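Local structure of eukaryotic translation initiation factor 4 gamma 2 (Homo sapiens, 4IUL) at residues C198-M203 and Q244-L249; Q221-M226 and E248-H253. The protein probably takes part in translation initiation, its helical MIF4G domain built of HEAT-type repeats and able to interact with eIF4A. All coordinates share one frame; numbering follows the deposited sequence.

Interaction 1: C198-M203 and Q244-L249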
loop_
_atom_site.group_PDB
_atom_site.type_symbol
_atom_site.label_atom_id
_atom_site.label_comp_id
_atom_site.label_asym_id
_atom_site.label_seq_id
_atom_site.Cartn_x
_atom_site.Cartn_y
_atom_site.Cartn_z
ATOM N N CYS A 198 10.678 6.592 3.655
ATOM C CA CYS A 198 9.506 5.973 3.044
ATOM C C CYS A 198 8.813 7.022 2.168
ATOM O O CYS A 198 8.427 6.739 1.037
ATOM C CB CYS A 198 8.556 5.482 4.139
ATOM S SG CYS A 198 7.095 4.554 3.592
ATOM N N LEU A 199 8.676 8.236 2.700
ATOM C CA LEU A 199 8.041 9.337 1.979
ATOM C C LEU A 199 8.694 9.567 0.621
ATOM O O LEU A 199 8.008 9.732 -0.385
ATOM C CB LEU A 199 8.106 10.625 2.801
ATOM C CG LEU A 199 7.686 11.899 2.064
ATOM C CD1 LEU A 199 6.212 11.827 1.696
ATOM C CD2 LEU A 199 7.957 13.103 2.939
ATOM N N CYS A 200 10.021 9.573 0.583
ATOM C CA CYS A 200 10.710 9.777 -0.682
ATOM C C CYS A 200 10.432 8.623 -1.641
ATOM O O CYS A 200 10.377 8.819 -2.851
ATOM C CB CYS A 200 12.216 9.946 -0.450
ATOM S SG CYS A 200 12.637 11.518 0.368
ATOM N N GLN A 201 10.251 7.424 -1.099
ATOM C CA GLN A 201 9.957 6.255 -1.919
ATOM C C GLN A 201 8.610 6.476 -2.600
ATOM O O GLN A 201 8.501 6.407 -3.824
ATOM C CB GLN A 201 9.882 5.001 -1.050
ATOM C CG GLN A 201 9.613 3.738 -1.837
ATOM C CD GLN A 201 10.742 3.416 -2.798
ATOM O OE1 GLN A 201 11.829 3.011 -2.380
ATOM N NE2 GLN A 201 10.496 3.609 -4.091
ATOM N N ILE A 202 7.589 6.743 -1.785
ATOM C CA ILE A 202 6.234 7.004 -2.270
ATOM C C ILE A 202 6.240 8.133 -3.288
ATOM O O ILE A 202 5.654 8.021 -4.363
ATOM C CB ILE A 202 5.290 7.406 -1.104
ATOM C CG1 ILE A 202 4.742 6.153 -0.427
ATOM C CG2 ILE A 202 4.154 8.287 -1.616
ATOM C CD1 ILE A 202 3.909 5.279 -1.348
ATOM N N MET A 203 6.913 9.221 -2.940
ATOM C CA MET A 203 6.996 10.383 -3.810
ATOM C C MET A 203 7.567 10.048 -5.197
ATOM O O MET A 203 7.078 10.562 -6.205
ATOM C CB MET A 203 7.832 11.470 -3.126
ATOM C CG MET A 203 7.360 12.890 -3.384
ATOM S SD MET A 203 5.715 13.277 -2.729
ATOM C CE MET A 203 4.813 13.331 -4.187
ATOM N N GLN A 244 16.791 16.044 -0.716
ATOM C CA GLN A 244 17.285 16.989 -1.713
ATOM C C GLN A 244 17.121 16.462 -3.130
ATOM O O GLN A 244 16.799 17.218 -4.045
ATOM C CB GLN A 244 18.761 17.312 -1.469
ATOM C CG GLN A 244 19.045 18.024 -0.158
ATOM C CD GLN A 244 20.496 18.472 -0.036
ATOM O OE1 GLN A 244 20.907 19.017 0.992
ATOM N NE2 GLN A 244 21.277 18.249 -1.092
ATOM N N ASP A 245 17.344 15.165 -3.315
ATOM C CA ASP A 245 17.218 14.579 -4.642
ATOM C C ASP A 245 15.761 14.518 -5.099
ATOM O O ASP A 245 15.470 14.660 -6.286
ATOM C CB ASP A 245 17.822 13.171 -4.670
ATOM C CG ASP A 245 17.831 12.569 -6.068
ATOM O OD1 ASP A 245 18.531 13.122 -6.950
ATOM O OD2 ASP A 245 17.136 11.551 -6.290
ATOM N N THR A 246 14.848 14.303 -4.156
ATOM C CA THR A 246 13.425 14.233 -4.475
ATOM C C THR A 246 12.905 15.624 -4.837
ATOM O O THR A 246 12.225 15.801 -5.842
ATOM C CB THR A 246 12.622 13.668 -3.285
ATOM O OG1 THR A 246 13.058 12.331 -3.014
ATOM C CG2 THR A 246 11.134 13.649 -3.600
ATOM N N VAL A 247 13.240 16.607 -4.010
ATOM C CA VAL A 247 12.837 17.989 -4.233
ATOM C C VAL A 247 13.303 18.502 -5.597
ATOM O O VAL A 247 12.531 19.114 -6.335
ATOM C CB VAL A 247 13.402 18.901 -3.127
ATOM C CG1 VAL A 247 13.413 20.348 -3.581
ATOM C CG2 VAL A 247 12.553 18.759 -1.875
ATOM N N GLU A 248 14.567 18.245 -5.920
ATOM C CA GLU A 248 15.158 18.664 -7.185
ATOM C C GLU A 248 14.435 18.048 -8.382
ATOM O O GLU A 248 14.341 18.664 -9.442
ATOM C CB GLU A 248 16.634 18.266 -7.221
ATOM C CG GLU A 248 17.375 18.688 -8.476
ATOM C CD GLU A 248 18.810 18.179 -8.499
ATOM O OE1 GLU A 248 19.594 18.557 -7.599
ATOM O OE2 GLU A 248 19.151 17.397 -9.414
ATOM N N LEU A 249 13.935 16.828 -8.210
ATOM C CA LEU A 249 13.226 16.134 -9.280
ATOM C C LEU A 249 11.903 16.835 -9.576
ATOM O O LEU A 249 11.486 16.944 -10.729
ATOM C CB LEU A 249 12.965 14.677 -8.882
ATOM C CG LEU A 249 12.243 13.790 -9.899
ATOM C CD1 LEU A 249 13.040 13.737 -11.187
ATOM C CD2 LEU A 249 12.059 12.390 -9.331
#

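Interaction 2: Q221-M226 and E248-H253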
loop_
_atom_site.group_PDB
_atom_site.type_symbol
_atom_site.label_atom_id
_atom_site.label_comp_id
_atom_site.label_asym_id
_atom_site.label_seq_id
_atom_site.Cartn_x
_atom_site.Cartn_y
_atom_site.Cartn_z
ATOM N N GLN A 221 2.667 22.670 -0.630
ATOM C CA GLN A 221 2.737 22.657 0.822
ATOM C C GLN A 221 3.646 21.523 1.326
ATOM O O GLN A 221 4.441 21.723 2.247
ATOM C CB GLN A 221 1.328 22.501 1.387
ATOM C CG GLN A 221 1.139 23.039 2.785
ATOM C CD GLN A 221 -0.289 22.866 3.270
ATOM O OE1 GLN A 221 -1.244 23.044 2.503
ATOM N NE2 GLN A 221 -0.447 22.531 4.548
ATOM N N TYR A 222 3.531 20.340 0.718
ATOM C CA TYR A 222 4.342 19.184 1.106
ATOM C C TYR A 222 5.834 19.445 0.900
ATOM O O TYR A 222 6.650 19.216 1.795
ATOM C CB TYR A 222 3.979 17.953 0.269
ATOM C CG TYR A 222 2.597 17.362 0.465
ATOM C CD1 TYR A 222 1.985 16.653 -0.572
ATOM C CD2 TYR A 222 1.910 17.482 1.678
ATOM C CE1 TYR A 222 0.728 16.080 -0.418
ATOM C CE2 TYR A 222 0.646 16.904 1.845
ATOM C CZ TYR A 222 0.061 16.205 0.787
ATOM O OH TYR A 222 -1.184 15.631 0.920
ATOM N N PHE A 223 6.188 19.907 -0.297
ATOM C CA PHE A 223 7.584 20.152 -0.618
ATOM C C PHE A 223 8.226 21.349 0.085
ATOM O O PHE A 223 9.454 21.454 0.133
ATOM C CB PHE A 223 7.769 20.240 -2.136
ATOM C CG PHE A 223 7.779 18.897 -2.811
ATOM C CD1 PHE A 223 6.593 18.182 -2.997
ATOM C CD2 PHE A 223 8.981 18.313 -3.205
ATOM C CE1 PHE A 223 6.604 16.904 -3.564
ATOM C CE2 PHE A 223 9.007 17.038 -3.770
ATOM C CZ PHE A 223 7.812 16.328 -3.950
ATOM N N ALA A 224 7.410 22.249 0.626
ATOM C CA ALA A 224 7.960 23.380 1.363
ATOM C C ALA A 224 8.467 22.734 2.650
ATOM O O ALA A 224 9.624 22.896 3.048
ATOM C CB ALA A 224 6.873 24.392 1.676
ATOM N N ARG A 225 7.579 21.973 3.275
ATOM C CA ARG A 225 7.879 21.259 4.503
ATOM C C ARG A 225 9.140 20.402 4.333
ATOM O O ARG A 225 9.946 20.290 5.257
ATOM C CB ARG A 225 6.670 20.396 4.870
ATOM C CG ARG A 225 6.889 19.350 5.941
ATOM C CD ARG A 225 7.165 19.948 7.301
ATOM N NE ARG A 225 7.149 18.906 8.325
ATOM C CZ ARG A 225 7.515 19.087 9.589
ATOM N NH1 ARG A 225 7.935 20.278 9.999
ATOM N NH2 ARG A 225 7.458 18.075 10.441
ATOM N N MET A 226 9.312 19.819 3.147
ATOM C CA MET A 226 10.467 18.973 2.850
ATOM C C MET A 226 11.775 19.757 2.742
ATOM O O MET A 226 12.828 19.274 3.172
ATOM C CB MET A 226 10.240 18.189 1.549
ATOM C CG MET A 226 9.308 16.979 1.684
ATOM S SD MET A 226 8.682 16.335 0.107
ATOM C CE MET A 226 10.062 15.351 -0.491
ATOM N N GLU A 248 14.567 18.245 -5.920
ATOM C CA GLU A 248 15.158 18.664 -7.185
ATOM C C GLU A 248 14.435 18.048 -8.382
ATOM O O GLU A 248 14.341 18.664 -9.442
ATOM C CB GLU A 248 16.634 18.266 -7.221
ATOM C CG GLU A 248 17.375 18.688 -8.476
ATOM C CD GLU A 248 18.810 18.179 -8.499
ATOM O OE1 GLU A 248 19.594 18.557 -7.599
ATOM O OE2 GLU A 248 19.151 17.397 -9.414
ATOM N N LEU A 249 13.935 16.828 -8.210
ATOM C CA LEU A 249 13.226 16.134 -9.280
ATOM C C LEU A 249 11.903 16.835 -9.576
ATOM O O LEU A 249 11.486 16.944 -10.729
ATOM C CB LEU A 249 12.965 14.677 -8.882
ATOM C CG LEU A 249 12.243 13.790 -9.899
ATOM C CD1 LEU A 249 13.040 13.737 -11.187
ATOM C CD2 LEU A 249 12.059 12.390 -9.331
ATOM N N ARG A 250 11.254 17.326 -8.527
ATOM C CA ARG A 250 9.979 18.008 -8.692
ATOM C C ARG A 250 10.180 19.379 -9.326
ATOM O O ARG A 250 9.381 19.806 -10.162
ATOM C CB ARG A 250 9.269 18.170 -7.348
ATOM C CG ARG A 250 7.788 18.410 -7.509
ATOM C CD ARG A 250 7.268 19.460 -6.558
ATOM N NE ARG A 250 5.847 19.706 -6.781
ATOM C CZ ARG A 250 5.197 20.781 -6.351
ATOM N NH1 ARG A 250 5.837 21.732 -5.673
ATOM N NH2 ARG A 250 3.904 20.905 -6.603
ATOM N N GLU A 251 11.243 20.070 -8.921
ATOM C CA GLU A 251 11.544 21.386 -9.467
ATOM C C GLU A 251 11.784 21.255 -10.974
ATOM O O GLU A 251 11.633 22.220 -11.728
ATOM C CB GLU A 251 12.773 21.978 -8.766
ATOM C CG GLU A 251 12.584 22.135 -7.260
ATOM C CD GLU A 251 13.738 22.851 -6.572
ATOM O OE1 GLU A 251 14.904 22.441 -6.764
ATOM O OE2 GLU A 251 13.473 23.823 -5.828
ATOM N N HIS A 252 12.144 20.047 -11.399
ATOM C CA HIS A 252 12.376 19.747 -12.806
ATOM C C HIS A 252 11.133 19.108 -13.447
ATOM O O HIS A 252 11.238 18.399 -14.449
ATOM C CB HIS A 252 13.564 18.795 -12.958
ATOM C CG HIS A 252 14.895 19.455 -12.797
ATOM N ND1 HIS A 252 15.246 20.158 -11.665
ATOM C CD2 HIS A 252 15.966 19.511 -13.625
ATOM C CE1 HIS A 252 16.477 20.621 -11.802
ATOM N NE2 HIS A 252 16.936 20.241 -12.982
ATOM N N HIS A 253 9.961 19.364 -12.869
ATOM C CA HIS A 253 8.716 18.812 -13.389
ATOM C C HIS A 253 8.766 17.295 -13.549
ATOM O O HIS A 253 8.259 16.753 -14.531
ATOM C CB HIS A 253 8.376 19.440 -14.744
ATOM C CG HIS A 253 8.167 20.921 -14.690
ATOM N ND1 HIS A 253 7.137 21.553 -15.351
ATOM C CD2 HIS A 253 8.855 21.895 -14.050
ATOM C CE1 HIS A 253 7.195 22.851 -15.119
ATOM N NE2 HIS A 253 8.229 23.086 -14.331
#

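Interaction 1: C198-M203 and Q244-L249
Thr246 reaches across to Cys200 and Met203, and its two branches divide the work between them. The methyl CG2, anti to the backbone N (the hydroxyl at chi1 -62°), meets the start of the Met203 side chain, with CG2 of Thr246 3.9 Å from CG of Met203. The two side chains cross at about a right angle, and it is CB and CG of Met203 that touch the methyl; beyond them Met203 bends at chi2 and chi3, and its far end leads away from Thr246. The hydroxyl OG1 of Thr246 faces the other partner, lying 3.5 Å from SG of Cys200 and nearly as close to the CB of that cysteine. Its polar need is met within its own helix, by a hydrogen bond with the carbonyl O of Leu242, which lets a buried hydroxyl sit in a largely apolar interface. The contact belongs to an alpha-solenoid, here a MIF4G domain of HEAT-type repeats: helix 193-210 and helix 237-251 run in the same general direction, though inclined, and helix 216-227 separates them in sequence. With a threonine opposite a cysteine, the backbones come near, CA of Cys200 lying 6.5 Å from CA of Thr246. Leu242 and Leu243 also pack on Cys200, while at the exposed margin Asp245 forms a salt bridge with Arg204.

Interaction 2: Q221-M226 and E248-H253
Arg250 lays its aliphatic chain over one face of the Phe223 ring, with CD almost above the centre. This is a CH-pi contact: CD of Arg250 stands 3.7 Å from the centroid of the Phe223 ring, only 7° off the ring normal. Nearer the backbone, CB of Arg250 approaches CE2 of Phe223 at 3.8 Å, while CG comes close to CZ. The chain thus passes across the ring from CE2 and CZ toward CD1, where NE of Arg250 is 4.1 Å from CD1 of Phe223. Its guanidinium plane lies 19° from that of the ring, yet the group approaches the ring obliquely, and the contact rests on the methylenes. CG lies anti to the backbone N (chi1 -160°), and a bend at chi2 then carries CD over the ring. The opposite ring face is taken by SD of Met226, about one helical turn further on, 3.8 Å above the plane. With an alanine in place of Phe223, the space between Met226 SD and Arg250 CD would probably be left as a gap, and the arginine chain is likely to be freer to move. In this solenoid of paired helices, the sandwich joins helix 216-227 to the C-terminal end of helix 237-251. Further out, two carboxylates anchor the arginine head: NH1 forms a salt bridge with Asp220, and NE one with Asp211. A Schellman motif ends the helix, with His253 at positive phi as its C-prime residue; N of His253 bonds to O of Arg250 at 2.8 Å, and N of Trp254 to O of Leu249. The turn brings Trp254 back against Phe223.

Followed from the N terminus, the chain passes through seven helices before helix 193-210, turns back through helix 216-227, and then forms helix 237-251, against which both of these helices pack. Interaction 1 closes the longer loop, with 40 residues between its segments; interaction 2 closes a shorter one of 21. The second loop starts within the first but ends beyond it, so the two interlace, sharing Glu248 and Leu249. Their centres lie about 8 Å apart and their side chains merge into one core: CZ of Phe223 is 3.5 Å from CG of Met203, and Val247 and Thr246 also pack on that ring. The last three helices of the modelled chain are thereby tied together.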